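Long-range contact in annexin B22 (PDB 4MDU), which binds acidic phospholipid membranes in a calcium-dependent manner and aggregates liposomes, and may lend structural integrity to the worm's tegument: residues I209-Y223 / Y247-Y260. Residues are numbered along the deposited sequence; the frame is centred on the assembly and turned at random.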
loop_
_atom_site.group_PDB
_atom_site.type_symbol
_atom_site.label_atom_id
_atom_site.label_comp_id
_atom_site.label_asym_id
_atom_site.label_seq_id
_atom_site.Cartn_x
_atom_site.Cartn_y
_atom_site.Cartn_z
ATOM N N ILE B 209 23.461 9.583 25.264
ATOM C CA ILE B 209 22.495 8.498 25.157
ATOM C C ILE B 209 22.673 7.642 23.893
ATOM O O ILE B 209 21.994 6.632 23.717
ATOM C CB ILE B 209 21.051 9.067 25.279
ATOM C CG1 ILE B 209 20.270 8.282 26.316
ATOM C CG2 ILE B 209 20.338 9.138 23.935
ATOM C CD1 ILE B 209 20.935 8.310 27.656
ATOM N N ILE B 210 23.596 8.045 23.026
ATOM C CA ILE B 210 23.855 7.321 21.783
ATOM C C ILE B 210 25.244 6.672 21.777
ATOM O O ILE B 210 26.038 6.918 22.670
ATOM C CB ILE B 210 23.690 8.239 20.571
ATOM C CG1 ILE B 210 24.497 9.525 20.772
ATOM C CG2 ILE B 210 22.191 8.540 20.337
ATOM C CD1 ILE B 210 24.319 10.567 19.652
ATOM N N ASN B 211 25.519 5.832 20.781
ATOM C CA ASN B 211 26.771 5.072 20.720
ATOM C C ASN B 211 27.400 5.183 19.335
ATOM O O ASN B 211 26.965 4.518 18.394
ATOM C CB ASN B 211 26.525 3.595 21.057
ATOM C CG ASN B 211 27.820 2.760 21.095
ATOM O OD1 ASN B 211 28.773 3.007 20.349
ATOM N ND2 ASN B 211 27.841 1.754 21.967
ATOM N N HIS B 212 28.444 5.999 19.227
ATOM C CA HIS B 212 29.055 6.295 17.937
ATOM C C HIS B 212 29.646 5.043 17.299
ATOM O O HIS B 212 29.537 4.824 16.088
ATOM C CB HIS B 212 30.097 7.407 18.100
ATOM C CG HIS B 212 29.524 8.683 18.643
ATOM N ND1 HIS B 212 29.183 9.750 17.837
ATOM C CD2 HIS B 212 29.202 9.050 19.907
ATOM C CE1 HIS B 212 28.687 10.724 18.583
ATOM N NE2 HIS B 212 28.686 10.324 19.843
ATOM N N GLU B 213 30.237 4.198 18.131
ATOM C CA GLU B 213 30.884 2.986 17.655
ATOM C C GLU B 213 29.850 1.981 17.123
ATOM O O GLU B 213 30.053 1.333 16.092
ATOM C CB GLU B 213 31.737 2.394 18.790
ATOM C CG GLU B 213 32.428 1.090 18.472
ATOM C CD GLU B 213 33.086 0.472 19.702
ATOM O OE1 GLU B 213 33.287 1.184 20.712
ATOM O OE2 GLU B 213 33.393 -0.737 19.658
ATOM N N LEU B 214 28.730 1.864 17.822
ATOM C CA LEU B 214 27.628 1.020 17.359
ATOM C C LEU B 214 27.038 1.534 16.041
ATOM O O LEU B 214 26.721 0.752 15.142
ATOM C CB LEU B 214 26.535 0.943 18.433
ATOM C CG LEU B 214 25.233 0.267 18.011
ATOM C CD1 LEU B 214 25.503 -1.151 17.494
ATOM C CD2 LEU B 214 24.257 0.244 19.186
ATOM N N ALA B 215 26.882 2.850 15.935
ATOM C CA ALA B 215 26.328 3.451 14.714
ATOM C C ALA B 215 27.224 3.173 13.511
ATOM O O ALA B 215 26.740 2.827 12.436
ATOM C CB ALA B 215 26.135 4.942 14.897
ATOM N N GLU B 216 28.538 3.302 13.697
ATOM C CA GLU B 216 29.473 3.031 12.608
ATOM C C GLU B 216 29.357 1.581 12.145
ATOM O O GLU B 216 29.266 1.298 10.948
ATOM C CB GLU B 216 30.916 3.315 13.032
ATOM C CG GLU B 216 31.203 4.750 13.396
ATOM C CD GLU B 216 32.676 4.980 13.678
ATOM O OE1 GLU B 216 33.140 4.642 14.791
ATOM O OE2 GLU B 216 33.370 5.492 12.777
ATOM N N ALA B 217 29.374 0.668 13.105
ATOM C CA ALA B 217 29.234 -0.749 12.806
ATOM C C ALA B 217 27.881 -1.039 12.159
ATOM O O ALA B 217 27.781 -1.833 11.219
ATOM C CB ALA B 217 29.403 -1.567 14.072
ATOM N N ASP B 218 26.831 -0.402 12.658
ATOM C CA ASP B 218 25.532 -0.592 12.036
ATOM C C ASP B 218 25.568 -0.036 10.630
ATOM O O ASP B 218 25.110 -0.683 9.698
ATOM C CB ASP B 218 24.409 0.036 12.850
ATOM C CG ASP B 218 24.021 -0.817 14.033
ATOM O OD1 ASP B 218 24.287 -2.037 13.996
ATOM O OD2 ASP B 218 23.461 -0.267 15.000
ATOM N N ALA B 219 26.152 1.145 10.477
ATOM C CA ALA B 219 26.210 1.768 9.161
ATOM C C ALA B 219 26.850 0.824 8.149
ATOM O O ALA B 219 26.404 0.746 7.000
ATOM C CB ALA B 219 26.962 3.096 9.216
ATOM N N LYS B 220 27.880 0.097 8.577
ATOM C CA LYS B 220 28.575 -0.818 7.680
ATOM C C LYS B 220 27.722 -2.036 7.325
ATOM O O LYS B 220 27.672 -2.446 6.163
ATOM C CB LYS B 220 29.926 -1.226 8.270
ATOM C CG LYS B 220 30.758 -0.021 8.685
ATOM C CD LYS B 220 32.154 -0.386 9.148
ATOM C CE LYS B 220 32.904 0.866 9.582
ATOM N NZ LYS B 220 34.363 0.627 9.706
ATOM N N ASP B 221 27.033 -2.605 8.309
ATOM C CA ASP B 221 26.128 -3.722 8.030
ATOM C C ASP B 221 25.005 -3.307 7.084
ATOM O O ASP B 221 24.580 -4.078 6.221
ATOM C CB ASP B 221 25.544 -4.282 9.321
ATOM C CG ASP B 221 26.446 -5.306 9.959
ATOM O OD1 ASP B 221 27.218 -5.954 9.219
ATOM O OD2 ASP B 221 26.383 -5.467 11.193
ATOM N N LEU B 222 24.530 -2.082 7.248
ATOM C CA LEU B 222 23.459 -1.586 6.417
ATOM C C LEU B 222 23.913 -1.497 4.971
ATOM O O LEU B 222 23.163 -1.852 4.057
ATOM C CB LEU B 222 22.980 -0.230 6.928
ATOM C CG LEU B 222 22.083 -0.297 8.165
ATOM C CD1 LEU B 222 21.971 1.057 8.851
ATOM C CD2 LEU B 222 20.704 -0.834 7.772
ATOM N N TYR B 223 25.149 -1.045 4.770
ATOM C CA TYR B 223 25.698 -0.873 3.427
ATOM C C TYR B 223 25.941 -2.213 2.746
ATOM O O TYR B 223 25.683 -2.365 1.552
ATOM C CB TYR B 223 26.994 -0.058 3.471
ATOM C CG TYR B 223 27.613 0.198 2.113
ATOM C CD1 TYR B 223 27.159 1.235 1.306
ATOM C CD2 TYR B 223 28.654 -0.586 1.645
ATOM C CE1 TYR B 223 27.722 1.475 0.069
ATOM C CE2 TYR B 223 29.222 -0.355 0.412
ATOM C CZ TYR B 223 28.754 0.677 -0.373
ATOM O OH TYR B 223 29.318 0.905 -1.608
ATOM N N TYR B 247 17.084 7.909 18.945
ATOM C CA TYR B 247 18.319 8.699 19.029
ATOM C C TYR B 247 19.496 8.032 18.309
ATOM O O TYR B 247 20.183 8.671 17.495
ATOM C CB TYR B 247 18.630 9.038 20.487
ATOM C CG TYR B 247 17.373 9.451 21.224
ATOM C CD1 TYR B 247 16.860 10.735 21.089
ATOM C CD2 TYR B 247 16.674 8.546 22.013
ATOM C CE1 TYR B 247 15.691 11.113 21.731
ATOM C CE2 TYR B 247 15.510 8.914 22.660
ATOM C CZ TYR B 247 15.021 10.204 22.509
ATOM O OH TYR B 247 13.864 10.584 23.141
ATOM N N GLN B 248 19.695 6.740 18.578
ATOM C CA GLN B 248 20.731 5.946 17.906
ATOM C C GLN B 248 20.543 5.887 16.385
ATOM O O GLN B 248 21.528 5.938 15.640
ATOM C CB GLN B 248 20.768 4.522 18.483
ATOM C CG GLN B 248 21.876 3.634 17.920
ATOM C CD GLN B 248 23.267 4.136 18.272
ATOM O OE1 GLN B 248 23.464 4.810 19.284
ATOM N NE2 GLN B 248 24.234 3.830 17.420
ATOM N N LEU B 249 19.287 5.767 15.928
ATOM C CA LEU B 249 18.986 5.688 14.496
ATOM C C LEU B 249 19.385 6.973 13.805
ATOM O O LEU B 249 19.940 6.972 12.706
ATOM C CB LEU B 249 17.498 5.463 14.259
ATOM C CG LEU B 249 17.117 4.061 13.841
ATOM C CD1 LEU B 249 15.632 3.989 13.554
ATOM C CD2 LEU B 249 17.930 3.679 12.631
ATOM N N TYR B 250 19.077 8.081 14.457
ATOM C CA TYR B 250 19.453 9.365 13.921
ATOM C C TYR B 250 20.965 9.434 13.725
ATOM O O TYR B 250 21.455 9.673 12.614
ATOM C CB TYR B 250 18.993 10.482 14.835
ATOM C CG TYR B 250 19.376 11.811 14.267
ATOM C CD1 TYR B 250 18.707 12.327 13.165
ATOM C CD2 TYR B 250 20.427 12.533 14.794
ATOM C CE1 TYR B 250 19.058 13.547 12.617
ATOM C CE2 TYR B 250 20.789 13.756 14.253
ATOM C CZ TYR B 250 20.100 14.258 13.165
ATOM O OH TYR B 250 20.456 15.476 12.625
ATOM N N LEU B 251 21.707 9.213 14.801
ATOM C CA LEU B 251 23.161 9.145 14.684
ATOM C C LEU B 251 23.567 8.220 13.542
ATOM O O LEU B 251 24.442 8.560 12.744
ATOM C CB LEU B 251 23.798 8.672 15.982
ATOM C CG LEU B 251 25.320 8.533 15.927
ATOM C CD1 LEU B 251 25.964 9.895 15.647
ATOM C CD2 LEU B 251 25.853 7.911 17.228
ATOM N N THR B 252 22.912 7.063 13.449
ATOM C CA THR B 252 23.256 6.072 12.433
ATOM C C THR B 252 23.010 6.647 11.058
ATOM O O THR B 252 23.774 6.422 10.108
ATOM C CB THR B 252 22.445 4.759 12.602
ATOM O OG1 THR B 252 22.684 4.226 13.904
ATOM C CG2 THR B 252 22.879 3.725 11.593
ATOM N N SER B 253 21.939 7.410 10.954
ATOM C CA SER B 253 21.624 8.033 9.694
ATOM C C SER B 253 22.731 9.018 9.302
ATOM O O SER B 253 23.204 8.990 8.173
ATOM C CB SER B 253 20.259 8.721 9.756
ATOM O OG SER B 253 19.972 9.335 8.521
ATOM N N GLU B 254 23.149 9.873 10.232
ATOM C CA GLU B 254 24.198 10.859 9.935
ATOM C C GLU B 254 25.488 10.181 9.498
ATOM O O GLU B 254 26.079 10.529 8.464
ATOM C CB GLU B 254 24.485 11.754 11.140
ATOM C CG GLU B 254 23.288 12.560 11.637
ATOM C CD GLU B 254 22.946 13.734 10.734
ATOM O OE1 GLU B 254 23.507 14.835 10.940
ATOM O OE2 GLU B 254 22.109 13.558 9.823
ATOM N N ILE B 255 25.919 9.207 10.291
ATOM C CA ILE B 255 27.177 8.516 10.041
ATOM C C ILE B 255 27.120 7.765 8.723
ATOM O O ILE B 255 28.099 7.718 7.965
ATOM C CB ILE B 255 27.509 7.555 11.196
ATOM C CG1 ILE B 255 28.048 8.358 12.372
ATOM C CG2 ILE B 255 28.533 6.523 10.775
ATOM C CD1 ILE B 255 28.212 7.549 13.633
ATOM N N TYR B 256 25.963 7.189 8.436
ATOM C CA TYR B 256 25.811 6.466 7.190
ATOM C C TYR B 256 26.066 7.402 6.007
ATOM O O TYR B 256 26.731 7.030 5.043
ATOM C CB TYR B 256 24.434 5.807 7.085
ATOM C CG TYR B 256 24.305 4.941 5.859
ATOM C CD1 TYR B 256 24.668 3.601 5.888
ATOM C CD2 TYR B 256 23.840 5.470 4.657
ATOM C CE1 TYR B 256 24.552 2.802 4.753
ATOM C CE2 TYR B 256 23.721 4.682 3.521
ATOM C CZ TYR B 256 24.078 3.353 3.572
ATOM O OH TYR B 256 23.960 2.578 2.442
ATOM N N PHE B 257 25.556 8.625 6.089
ATOM C CA PHE B 257 25.694 9.544 4.969
ATOM C C PHE B 257 27.119 10.062 4.790
ATOM O O PHE B 257 27.600 10.185 3.663
ATOM C CB PHE B 257 24.712 10.715 5.066
ATOM C CG PHE B 257 24.903 11.743 3.982
ATOM C CD1 PHE B 257 24.446 11.502 2.696
ATOM C CD2 PHE B 257 25.572 12.930 4.243
ATOM C CE1 PHE B 257 24.637 12.435 1.693
ATOM C CE2 PHE B 257 25.767 13.864 3.248
ATOM C CZ PHE B 257 25.295 13.617 1.968
ATOM N N LYS B 258 27.799 10.368 5.891
ATOM C CA LYS B 258 29.173 10.842 5.784
ATOM C C LYS B 258 30.055 9.786 5.118
ATOM O O LYS B 258 30.937 10.111 4.325
ATOM C CB LYS B 258 29.720 11.234 7.154
ATOM C CG LYS B 258 28.875 12.285 7.862
ATOM C CD LYS B 258 29.590 12.836 9.089
ATOM C CE LYS B 258 28.793 13.954 9.765
ATOM N NZ LYS B 258 29.552 14.596 10.889
ATOM N N MET B 259 29.791 8.520 5.422
ATOM C CA MET B 259 30.575 7.416 4.871
ATOM C C MET B 259 30.268 7.081 3.409
ATOM O O MET B 259 31.178 6.815 2.627
ATOM C CB MET B 259 30.401 6.156 5.726
ATOM C CG MET B 259 30.995 6.262 7.122
ATOM S SD MET B 259 30.458 4.923 8.204
ATOM C CE MET B 259 31.019 3.491 7.296
ATOM N N TYR B 260 28.999 7.077 3.028
ATOM C CA TYR B 260 28.660 6.565 1.704
ATOM C C TYR B 260 28.077 7.591 0.724
ATOM O O TYR B 260 27.843 7.274 -0.441
ATOM C CB TYR B 260 27.748 5.342 1.832
ATOM C CG TYR B 260 28.312 4.297 2.770
ATOM C CD1 TYR B 260 29.417 3.542 2.407
ATOM C CD2 TYR B 260 27.754 4.083 4.019
ATOM C CE1 TYR B 260 29.946 2.596 3.253
ATOM C CE2 TYR B 260 28.275 3.137 4.871
ATOM C CZ TYR B 260 29.376 2.396 4.483
ATOM O OH TYR B 260 29.904 1.449 5.328
HETATM O O HOH W 1 23.371 2.302 15.495
#
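Gln248 reaches across to the start of helix 212-223 and pairs its side-chain amide with the backbone of Asn211. Its CG stands anti to the backbone N (chi1 -176°) and the chain then bends at chi2, which turns the amide toward the other helix. OE1 accepts from Asn211 N at 2.7 Å, in the carbonyl plane and on a lone pair, while NE2 donates to Asn211 O at 3.0 Å, an almost straight bond. Asn211 is itself the N-cap, its OD1 taking the N-H of Leu214 from above the carboxamide plane. A water links Gln248 NE2 with Thr252 OG1 and Asp218 OD2, and the same carboxylate forms a salt bridge with Arg244.

Beyond this polar end the helix axes cross at -59°, 8.6 Å apart at their closest, and the alanines Ala215 and Ala219 face larger side chains, chiefly Leu251, Ile255 and Tyr256. Knobs-into-holes packing sets Ala215 among Gln248, Leu251, Thr252 and Ile255, its CB 3.6 Å from Ile255 CD1; Thr252 in turn enters the hole formed by Ala215, Asp218, Ala219 and Leu222. Leu251 lays CD2 over one face of the His212 imidazole in a CH-pi contact.

At the far end, Tyr223 and Tyr260 form an offset stack, ring centroids 4.1 Å apart and planes within 5° of parallel. Tyr223 CB also lies over the Tyr260 ring, while Tyr256 brings its hydroxyl to the edge of the Tyr223 ring. Leu222 and Tyr256 continue the packing toward Leu264 of helix 264-271.

The contact thus joins two helices of what is predicted to be the third annexin repeat, away from the annotated calcium sites: the paired amide bonds hold the backbone of the N-cap residue against the second helix, alanines permit close approach, and stacked tyrosines close the seam at its far end.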